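Local coordinates for PHD finger protein 14 (Danio rerio, PDB 7D86), which reads chromatin by binding histone H3, preferentially in its unmodified form, through its zinc-finger module, and represses PDGFRA expression, at residues T117-E120 with M121-S124; G104-F107 with G108-D111; A183-K186 with Q187-D190; E170-A173 with E174-I177. All coordinates share one frame; numbering follows the deposited sequence.

Contact 1. Residues T117-E120 with M121-S124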
loop_
_atom_site.group_PDB
_atom_site.type_symbol
_atom_site.label_atom_id
_atom_site.label_comp_id
_atom_site.label_asym_id
_atom_site.label_seq_id
_atom_site.Cartn_x
_atom_site.Cartn_y
_atom_site.Cartn_z
ATOM N N THR A 117 10.839 -2.122 9.661
ATOM C CA THR A 117 12.070 -2.902 9.719
ATOM C C THR A 117 12.063 -3.908 8.578
ATOM O O THR A 117 11.182 -4.773 8.514
ATOM C CB THR A 117 12.221 -3.626 11.057
ATOM O OG1 THR A 117 12.202 -2.679 12.132
ATOM C CG2 THR A 117 13.538 -4.391 11.093
ATOM N N LEU A 118 13.037 -3.787 7.683
ATOM C CA LEU A 118 13.247 -4.749 6.612
ATOM C C LEU A 118 14.403 -5.670 6.983
ATOM O O LEU A 118 15.430 -5.221 7.503
ATOM C CB LEU A 118 13.538 -4.039 5.292
ATOM C CG LEU A 118 12.525 -2.964 4.885
ATOM C CD1 LEU A 118 12.848 -2.399 3.512
ATOM C CD2 LEU A 118 11.109 -3.518 4.920
ATOM N N THR A 119 14.231 -6.954 6.706
ATOM C CA THR A 119 15.191 -7.982 7.075
ATOM C C THR A 119 16.089 -8.336 5.899
ATOM O O THR A 119 15.838 -7.958 4.754
ATOM C CB THR A 119 14.456 -9.232 7.549
ATOM O OG1 THR A 119 13.736 -9.782 6.441
ATOM C CG2 THR A 119 13.477 -8.874 8.652
ATOM N N GLU A 120 17.151 -9.084 6.204
ATOM C CA GLU A 120 17.968 -9.671 5.150
ATOM C C GLU A 120 17.108 -10.434 4.158
ATOM O O GLU A 120 17.360 -10.395 2.951
ATOM C CB GLU A 120 19.017 -10.611 5.740
ATOM C CG GLU A 120 20.027 -9.972 6.647
ATOM C CD GLU A 120 21.221 -10.876 6.870
ATOM O OE1 GLU A 120 21.882 -11.240 5.874
ATOM O OE2 GLU A 120 21.484 -11.238 8.035
ATOM N N MET A 121 16.096 -11.152 4.660
ATOM C CA MET A 121 15.216 -11.914 3.783
ATOM C C MET A 121 14.487 -10.992 2.814
ATOM O O MET A 121 14.441 -11.257 1.608
ATOM C CB MET A 121 14.230 -12.743 4.622
ATOM C CG MET A 121 14.879 -13.853 5.460
ATOM S SD MET A 121 15.737 -13.360 6.986
ATOM C CE MET A 121 14.378 -12.982 8.097
ATOM N N ASN A 122 13.922 -9.890 3.326
ATOM C CA ASN A 122 13.280 -8.898 2.465
ATOM C C ASN A 122 14.247 -8.380 1.411
ATOM O O ASN A 122 13.917 -8.324 0.219
ATOM C CB ASN A 122 12.760 -7.720 3.297
ATOM C CG ASN A 122 11.701 -8.119 4.302
ATOM O OD1 ASN A 122 11.681 -7.616 5.426
ATOM N ND2 ASN A 122 10.805 -9.013 3.901
ATOM N N TYR A 123 15.443 -7.970 1.845
ATOM C CA TYR A 123 16.412 -7.359 0.940
ATOM C C TYR A 123 16.840 -8.323 -0.154
ATOM O O TYR A 123 17.095 -7.911 -1.290
ATOM C CB TYR A 123 17.635 -6.896 1.728
ATOM C CG TYR A 123 17.399 -5.716 2.627
ATOM C CD1 TYR A 123 16.607 -4.649 2.215
ATOM C CD2 TYR A 123 17.992 -5.652 3.886
ATOM C CE1 TYR A 123 16.407 -3.551 3.035
ATOM C CE2 TYR A 123 17.798 -4.559 4.714
ATOM C CZ TYR A 123 17.004 -3.510 4.282
ATOM O OH TYR A 123 16.813 -2.422 5.108
ATOM N N SER A 124 16.943 -9.611 0.176
ATOM C CA SER A 124 17.347 -10.612 -0.800
ATOM C C SER A 124 16.277 -10.874 -1.851
ATOM O O SER A 124 16.560 -11.564 -2.836
ATOM C CB SER A 124 17.705 -11.920 -0.086
ATOM O OG SER A 124 16.549 -12.506 0.497
#
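Helix 120-123 starts directly after Thr119, where the CA atoms of Thr119 and Asn122 are 5.1 Å apart and Thr119 O accepts Tyr123 N at 2.9 Å. Thr119 OG1 stands between the backbone N and the carbonyl carbon (chi1 66°), a rotation that turns it to the start of the helix, and it accepts Asn122 N at 3.1 Å. The return bond comes from the amide group of Asn122: OD1 receives Thr119 N at 2.9 Å with an almost straight N-H...O angle of 173°, the donor tilted from the carbonyl plane. These reciprocal bonds define a capping box, with Thr119 at the N-cap. OD1 is gripped a second time, weakly, by the hydroxyl Thr119 OG1 at 3.2 Å, while ND2 makes a weak bond to Pro103 O. Replacing Asn122 by a leucine would probably leave the Thr119 amide without its side-chain acceptor and break the link to Pro103. On another side of the turn, the Tyr123 and Leu118 side chains cross at about a right angle, CZ lying 3.6 Å from Leu118 CB; Leu118 also packs on Val105 and Tyr126. Met121, bent at both chi2 and chi3, folds its methyl back so that CE comes within 3.8 Å of Thr119 CB. Farther along, Ser124 OG donates to Met121 O at 2.7 Å.

Contact 2. Residues G104-F107 with G108-D111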
loop_
_atom_site.group_PDB
_atom_site.type_symbol
_atom_site.label_atom_id
_atom_site.label_comp_id
_atom_site.label_asym_id
_atom_site.label_seq_id
_atom_site.Cartn_x
_atom_site.Cartn_y
_atom_site.Cartn_z
ATOM N N GLY A 104 6.991 -10.964 5.616
ATOM C CA GLY A 104 8.170 -10.788 6.436
ATOM C C GLY A 104 8.402 -9.375 6.926
ATOM O O GLY A 104 9.410 -9.126 7.598
ATOM N N VAL A 105 7.516 -8.441 6.606
ATOM C CA VAL A 105 7.579 -7.088 7.135
ATOM C C VAL A 105 6.714 -7.032 8.391
ATOM O O VAL A 105 5.558 -7.469 8.379
ATOM C CB VAL A 105 7.119 -6.061 6.089
ATOM C CG1 VAL A 105 7.232 -4.655 6.646
ATOM C CG2 VAL A 105 7.947 -6.181 4.807
ATOM N N ALA A 106 7.278 -6.519 9.483
ATOM C CA ALA A 106 6.512 -6.336 10.715
ATOM C C ALA A 106 5.772 -5.011 10.596
ATOM O O ALA A 106 6.260 -3.957 11.011
ATOM C CB ALA A 106 7.419 -6.371 11.939
ATOM N N PHE A 107 4.575 -5.064 10.006
ATOM C CA PHE A 107 3.861 -3.840 9.662
ATOM C C PHE A 107 3.180 -3.196 10.860
ATOM O O PHE A 107 2.844 -2.008 10.798
ATOM C CB PHE A 107 2.831 -4.101 8.554
ATOM C CG PHE A 107 2.012 -5.347 8.750
ATOM C CD1 PHE A 107 0.949 -5.362 9.635
ATOM C CD2 PHE A 107 2.288 -6.493 8.019
ATOM C CE1 PHE A 107 0.189 -6.504 9.808
ATOM C CE2 PHE A 107 1.531 -7.639 8.186
ATOM C CZ PHE A 107 0.480 -7.645 9.082
ATOM N N GLY A 108 2.985 -3.937 11.950
ATOM C CA GLY A 108 2.490 -3.327 13.166
ATOM C C GLY A 108 3.420 -2.307 13.789
ATOM O O GLY A 108 3.073 -1.727 14.824
ATOM N N ASP A 109 4.593 -2.076 13.189
ATOM C CA ASP A 109 5.537 -1.110 13.742
ATOM C C ASP A 109 4.960 0.301 13.725
ATOM O O ASP A 109 5.085 1.048 14.702
ATOM C CB ASP A 109 6.850 -1.155 12.967
ATOM C CG ASP A 109 7.637 -2.423 13.221
ATOM O OD1 ASP A 109 7.390 -3.088 14.249
ATOM O OD2 ASP A 109 8.510 -2.748 12.390
ATOM N N ILE A 110 4.320 0.681 12.616
ATOM C CA ILE A 110 3.818 2.045 12.485
ATOM C C ILE A 110 2.698 2.313 13.481
ATOM O O ILE A 110 2.542 3.446 13.953
ATOM C CB ILE A 110 3.379 2.311 11.035
ATOM C CG1 ILE A 110 2.226 1.390 10.633
ATOM C CG2 ILE A 110 4.553 2.132 10.089
ATOM C CD1 ILE A 110 0.869 2.063 10.657
ATOM N N ASP A 111 1.898 1.294 13.810
ATOM C CA ASP A 111 0.937 1.425 14.900
ATOM C C ASP A 111 1.650 1.722 16.212
ATOM O O ASP A 111 1.223 2.590 16.982
ATOM C CB ASP A 111 0.101 0.150 15.022
ATOM C CG ASP A 111 -0.853 -0.038 13.861
ATOM O OD1 ASP A 111 -0.975 0.884 13.028
ATOM O OD2 ASP A 111 -1.486 -1.114 13.786
#
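Asp109 folds its carboxylate back over the carbonyl of Ala106, bringing OD2 to 2.9 Å from Ala106 O. Both atoms are acceptors, so this is a close approach and no hydrogen bond; the repulsion is probably eased by the salt bridge from OD1 to Arg114 NE. The rotation responsible sets CG beside the backbone N of Asp109 and anti to its carbonyl carbon (chi1 -71°). The same Ala106 O takes a weak bond from Asp109 N at 3.3 Å. A valine at Asp109 would probably leave Arg114 without its carboxylate partner and its guanidinium freer to turn. The CB of Phe107 leads away from the following residues, yet chi1 of 45° wedges CG between its own N and carbonyl carbon, and the ring passes obliquely by Gly108 N, with CD1 at 3.4 Å. Beyond this, the ring meets Phe181 edge-to-face and packs on Leu100 of helix 96-101. Ile110 comes up from the following turn; its CG1 lies 3.5 Å from Phe107 O, and the side chain also packs on Val116. Ala106 centres an inverse gamma turn that bends the loop leaving the C2HC pre-PHD-type finger.

Contact 3. Residues A183-K186 with Q187-D190. With ZN (zinc ion), chain B.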
loop_
_atom_site.group_PDB
_atom_site.type_symbol
_atom_site.label_atom_id
_atom_site.label_comp_id
_atom_site.label_asym_id
_atom_site.label_seq_id
_atom_site.Cartn_x
_atom_site.Cartn_y
_atom_site.Cartn_z
ATOM N N ALA A 183 -4.278 -10.774 -1.569
ATOM C CA ALA A 183 -4.412 -10.237 -2.911
ATOM C C ALA A 183 -4.699 -11.359 -3.899
ATOM O O ALA A 183 -4.156 -12.460 -3.781
ATOM C CB ALA A 183 -3.148 -9.501 -3.346
ATOM N N TYR A 184 -5.523 -11.048 -4.896
ATOM C CA TYR A 184 -5.889 -11.974 -5.962
ATOM C C TYR A 184 -5.543 -11.365 -7.310
ATOM O O TYR A 184 -5.736 -10.162 -7.526
ATOM C CB TYR A 184 -7.384 -12.302 -5.953
ATOM C CG TYR A 184 -7.895 -13.088 -4.768
ATOM C CD1 TYR A 184 -7.154 -14.117 -4.204
ATOM C CD2 TYR A 184 -9.140 -12.804 -4.226
ATOM C CE1 TYR A 184 -7.644 -14.842 -3.120
ATOM C CE2 TYR A 184 -9.638 -13.510 -3.156
ATOM C CZ TYR A 184 -8.887 -14.524 -2.602
ATOM O OH TYR A 184 -9.397 -15.200 -1.529
ATOM N N CYS A 185 -5.063 -12.194 -8.232
ATOM C CA CYS A 185 -4.869 -11.680 -9.579
ATOM C C CYS A 185 -6.230 -11.364 -10.202
ATOM O O CYS A 185 -7.287 -11.672 -9.638
ATOM C CB CYS A 185 -4.109 -12.690 -10.437
ATOM S SG CYS A 185 -5.080 -14.179 -10.795
ATOM N N LYS A 186 -6.206 -10.754 -11.388
ATOM C CA LYS A 186 -7.461 -10.380 -12.042
ATOM C C LYS A 186 -8.340 -11.595 -12.319
ATOM O O LYS A 186 -9.570 -11.500 -12.268
ATOM C CB LYS A 186 -7.185 -9.642 -13.348
ATOM C CG LYS A 186 -6.489 -8.297 -13.191
ATOM C CD LYS A 186 -6.307 -7.642 -14.548
ATOM C CE LYS A 186 -5.413 -6.416 -14.459
ATOM N NZ LYS A 186 -5.192 -5.790 -15.793
ATOM N N GLN A 187 -7.734 -12.739 -12.619
ATOM C CA GLN A 187 -8.553 -13.906 -12.934
ATOM C C GLN A 187 -9.300 -14.419 -11.709
ATOM O O GLN A 187 -10.391 -14.983 -11.843
ATOM C CB GLN A 187 -7.691 -15.014 -13.531
ATOM C CG GLN A 187 -8.495 -16.151 -14.132
ATOM C CD GLN A 187 -7.618 -17.249 -14.699
ATOM O OE1 GLN A 187 -6.405 -17.270 -14.482
ATOM N NE2 GLN A 187 -8.229 -18.172 -15.429
ATOM N N HIS A 188 -8.759 -14.204 -10.512
ATOM C CA HIS A 188 -9.307 -14.798 -9.302
ATOM C C HIS A 188 -9.965 -13.798 -8.363
ATOM O O HIS A 188 -10.446 -14.194 -7.298
ATOM C CB HIS A 188 -8.196 -15.561 -8.569
ATOM C CG HIS A 188 -7.664 -16.725 -9.350
ATOM N ND1 HIS A 188 -6.317 -16.958 -9.521
ATOM C CD2 HIS A 188 -8.304 -17.719 -10.015
ATOM C CE1 HIS A 188 -6.147 -18.042 -10.254
ATOM N NE2 HIS A 188 -7.337 -18.527 -10.564
ATOM N N ALA A 189 -10.008 -12.523 -8.728
ATOM C CA ALA A 189 -10.485 -11.492 -7.821
ATOM C C ALA A 189 -12.011 -11.458 -7.766
ATOM O O ALA A 189 -12.704 -11.884 -8.687
ATOM C CB ALA A 189 -9.972 -10.123 -8.251
ATOM N N ASP A 190 -12.523 -10.933 -6.656
ATOM C CA ASP A 190 -13.929 -10.577 -6.549
ATOM C C ASP A 190 -14.209 -9.400 -7.476
ATOM O O ASP A 190 -13.641 -8.317 -7.292
ATOM C CB ASP A 190 -14.255 -10.221 -5.101
ATOM C CG ASP A 190 -15.733 -9.984 -4.864
ATOM O OD1 ASP A 190 -16.294 -9.037 -5.451
ATOM O OD2 ASP A 190 -16.331 -10.752 -4.084
HETATM ZN ZN ZN B . -4.578 -15.870 -9.264
#
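Cys185 and His188 supply two of the four ligands of one zinc ion: Cys185 SG binds it at 2.3 Å and His188 ND1 at 2.1 Å, with Cys148 and Cys153 completing the site. The two donor atoms come together at the metal, SG lying 3.3 Å from ND1, with the sulfur oblique to the imidazole. Two rotations produce this convergence: the thiolate of Cys185 stands between its backbone N and carbonyl carbon (chi1 69°), while the His188 ring sits beside its own backbone N (chi1 -64°).

One shell out, a backbone bond and side-chain packing surround the ligand pair. His188 N donates to Cys185 O at 3.1 Å, from well above the carbonyl plane, closing a tight turn across Lys186 and Gln187. Gln187 CG lies over one face of the imidazole, offset toward its rim. Ala189 CB rests on Cys185 O at 3.4 Å, and Tyr184 packs alongside the end of the turn, its CB 4.1 Å from Ala189 CB and its ring atom CD2 3.6 Å from His188 O.

This is the closing ligand pair of the second PHD-type finger, a Cys-x-x-His spacing. The turn continues from strand 181-183, where Ala183 N bonds Asp149 OD2, and leads into helix 191-204, which Asp190 OD1 caps at Asp193 N and whose Arg194 packs on Lys186 and Ala189.

Contact 4. Residues E170-A173 with E174-I177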
loop_
_atom_site.group_PDB
_atom_site.type_symbol
_atom_site.label_atom_id
_atom_site.label_comp_id
_atom_site.label_asym_id
_atom_site.label_seq_id
_atom_site.Cartn_x
_atom_site.Cartn_y
_atom_site.Cartn_z
ATOM N N GLU A 170 -8.484 -6.642 2.472
ATOM C CA GLU A 170 -8.250 -6.872 3.892
ATOM C C GLU A 170 -9.473 -7.579 4.455
ATOM O O GLU A 170 -10.590 -7.072 4.332
ATOM C CB GLU A 170 -7.990 -5.564 4.643
ATOM C CG GLU A 170 -7.749 -5.756 6.141
ATOM C CD GLU A 170 -7.508 -4.443 6.876
ATOM O OE1 GLU A 170 -7.137 -4.488 8.067
ATOM O OE2 GLU A 170 -7.686 -3.368 6.264
ATOM N N ALA A 171 -9.265 -8.748 5.058
ATOM C CA ALA A 171 -10.369 -9.473 5.671
ATOM C C ALA A 171 -10.929 -8.698 6.859
ATOM O O ALA A 171 -10.206 -7.998 7.573
ATOM C CB ALA A 171 -9.910 -10.866 6.121
ATOM N N ALA A 172 -12.236 -8.823 7.071
ATOM C CA ALA A 172 -12.835 -8.191 8.234
ATOM C C ALA A 172 -12.369 -8.871 9.521
ATOM O O ALA A 172 -11.943 -10.031 9.528
ATOM C CB ALA A 172 -14.358 -8.231 8.142
ATOM N N ALA A 173 -12.469 -8.124 10.625
ATOM C CA ALA A 173 -12.071 -8.644 11.932
ATOM C C ALA A 173 -12.820 -9.924 12.283
ATOM O O ALA A 173 -12.234 -10.862 12.836
ATOM C CB ALA A 173 -12.303 -7.584 13.010
ATOM N N GLU A 174 -14.118 -9.980 11.977
ATOM C CA GLU A 174 -14.910 -11.160 12.301
ATOM C C GLU A 174 -14.510 -12.377 11.480
ATOM O O GLU A 174 -14.883 -13.497 11.840
ATOM C CB GLU A 174 -16.396 -10.863 12.100
ATOM C CG GLU A 174 -16.738 -10.415 10.689
ATOM C CD GLU A 174 -18.187 -9.997 10.542
ATOM O OE1 GLU A 174 -19.064 -10.671 11.122
ATOM O OE2 GLU A 174 -18.450 -8.989 9.852
ATOM N N GLU A 175 -13.774 -12.186 10.384
ATOM C CA GLU A 175 -13.348 -13.324 9.578
ATOM C C GLU A 175 -12.240 -14.128 10.250
ATOM O O GLU A 175 -12.026 -15.286 9.879
ATOM C CB GLU A 175 -12.895 -12.854 8.196
ATOM C CG GLU A 175 -14.000 -12.214 7.370
ATOM C CD GLU A 175 -13.564 -11.919 5.947
ATOM O OE1 GLU A 175 -13.009 -12.828 5.291
ATOM O OE2 GLU A 175 -13.766 -10.777 5.484
ATOM N N ASP A 176 -11.532 -13.540 11.213
ATOM C CA ASP A 176 -10.573 -14.252 12.057
ATOM C C ASP A 176 -9.503 -14.965 11.225
ATOM O O ASP A 176 -9.281 -16.177 11.333
ATOM C CB ASP A 176 -11.300 -15.236 12.981
ATOM C CG ASP A 176 -10.397 -15.796 14.056
ATOM O OD1 ASP A 176 -9.315 -15.218 14.279
ATOM O OD2 ASP A 176 -10.763 -16.821 14.675
ATOM N N ILE A 177 -8.838 -14.179 10.382
ATOM C CA ILE A 177 -7.706 -14.633 9.580
ATOM C C ILE A 177 -6.448 -13.990 10.157
ATOM O O ILE A 177 -6.402 -12.767 10.326
ATOM C CB ILE A 177 -7.896 -14.270 8.098
ATOM C CG1 ILE A 177 -9.201 -14.893 7.576
ATOM C CG2 ILE A 177 -6.703 -14.716 7.271
ATOM C CD1 ILE A 177 -9.406 -14.762 6.084
HETATM O O HOH W 1 -9.733 -11.202 10.158
#
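Ala172 O is gripped twice: it accepts Glu175 N at 3.0 Å and a hydrogen bond from a water at 2.6 Å. That water in turn accepts Ile177 N at 3.1 Å, so it carries the link from the start of the turn to its far end. The amide side of Ala172 is used as well. Its N donates to Glu175 OE2 at 2.9 Å with an N-H...O angle of 165°, meeting the oxygen from above the carboxylate plane. Glu175 reaches back this far because CG lies beside its own backbone N (chi1 -64°) and the chain beyond is extended; on the way the carboxylate passes alongside the methyl of Ala171, OE1 being 3.8 Å from Ala171 CB. A further backbone bond, Asp176 N to Ala173 O at 3.2 Å, extends the short 3-10 turn, after which Asp176 takes left-handed helical angles and lets the chain swing back. The return brings Ile177 CD1 to 3.9 Å from Ala171 CB, a methyl that also packs on Phe182 of strand 181-183. Apolar contact here is thus slight: an acidic, largely exposed turn is held by its own amides and carbonyls, one water and a carboxylate that returns to cover a backbone N-H.

In the fold
All four contacts are local turns of the PHD-zinc-finger like part of the chain, met in the order contact 2, contact 1, contact 4, contact 3. Contacts 1 and 2, with centres 13 Å apart, touch through Leu118 CD2 and Val105 CG2 (4.1 Å); both belong to the connection after helix 96-101, which leads from the C2HC pre-PHD-type finger toward the second PHD-type finger. In that second finger, contact 4 lies in the loop between strands 168-170 and 181-183, and contact 3 follows from the end of strand 181-183, centres 18 Å apart. Contact 1 is about 27 Å from each, between centres. These are parts of the region required for histone H3 binding; of the four, only contact 3 includes metal ligands.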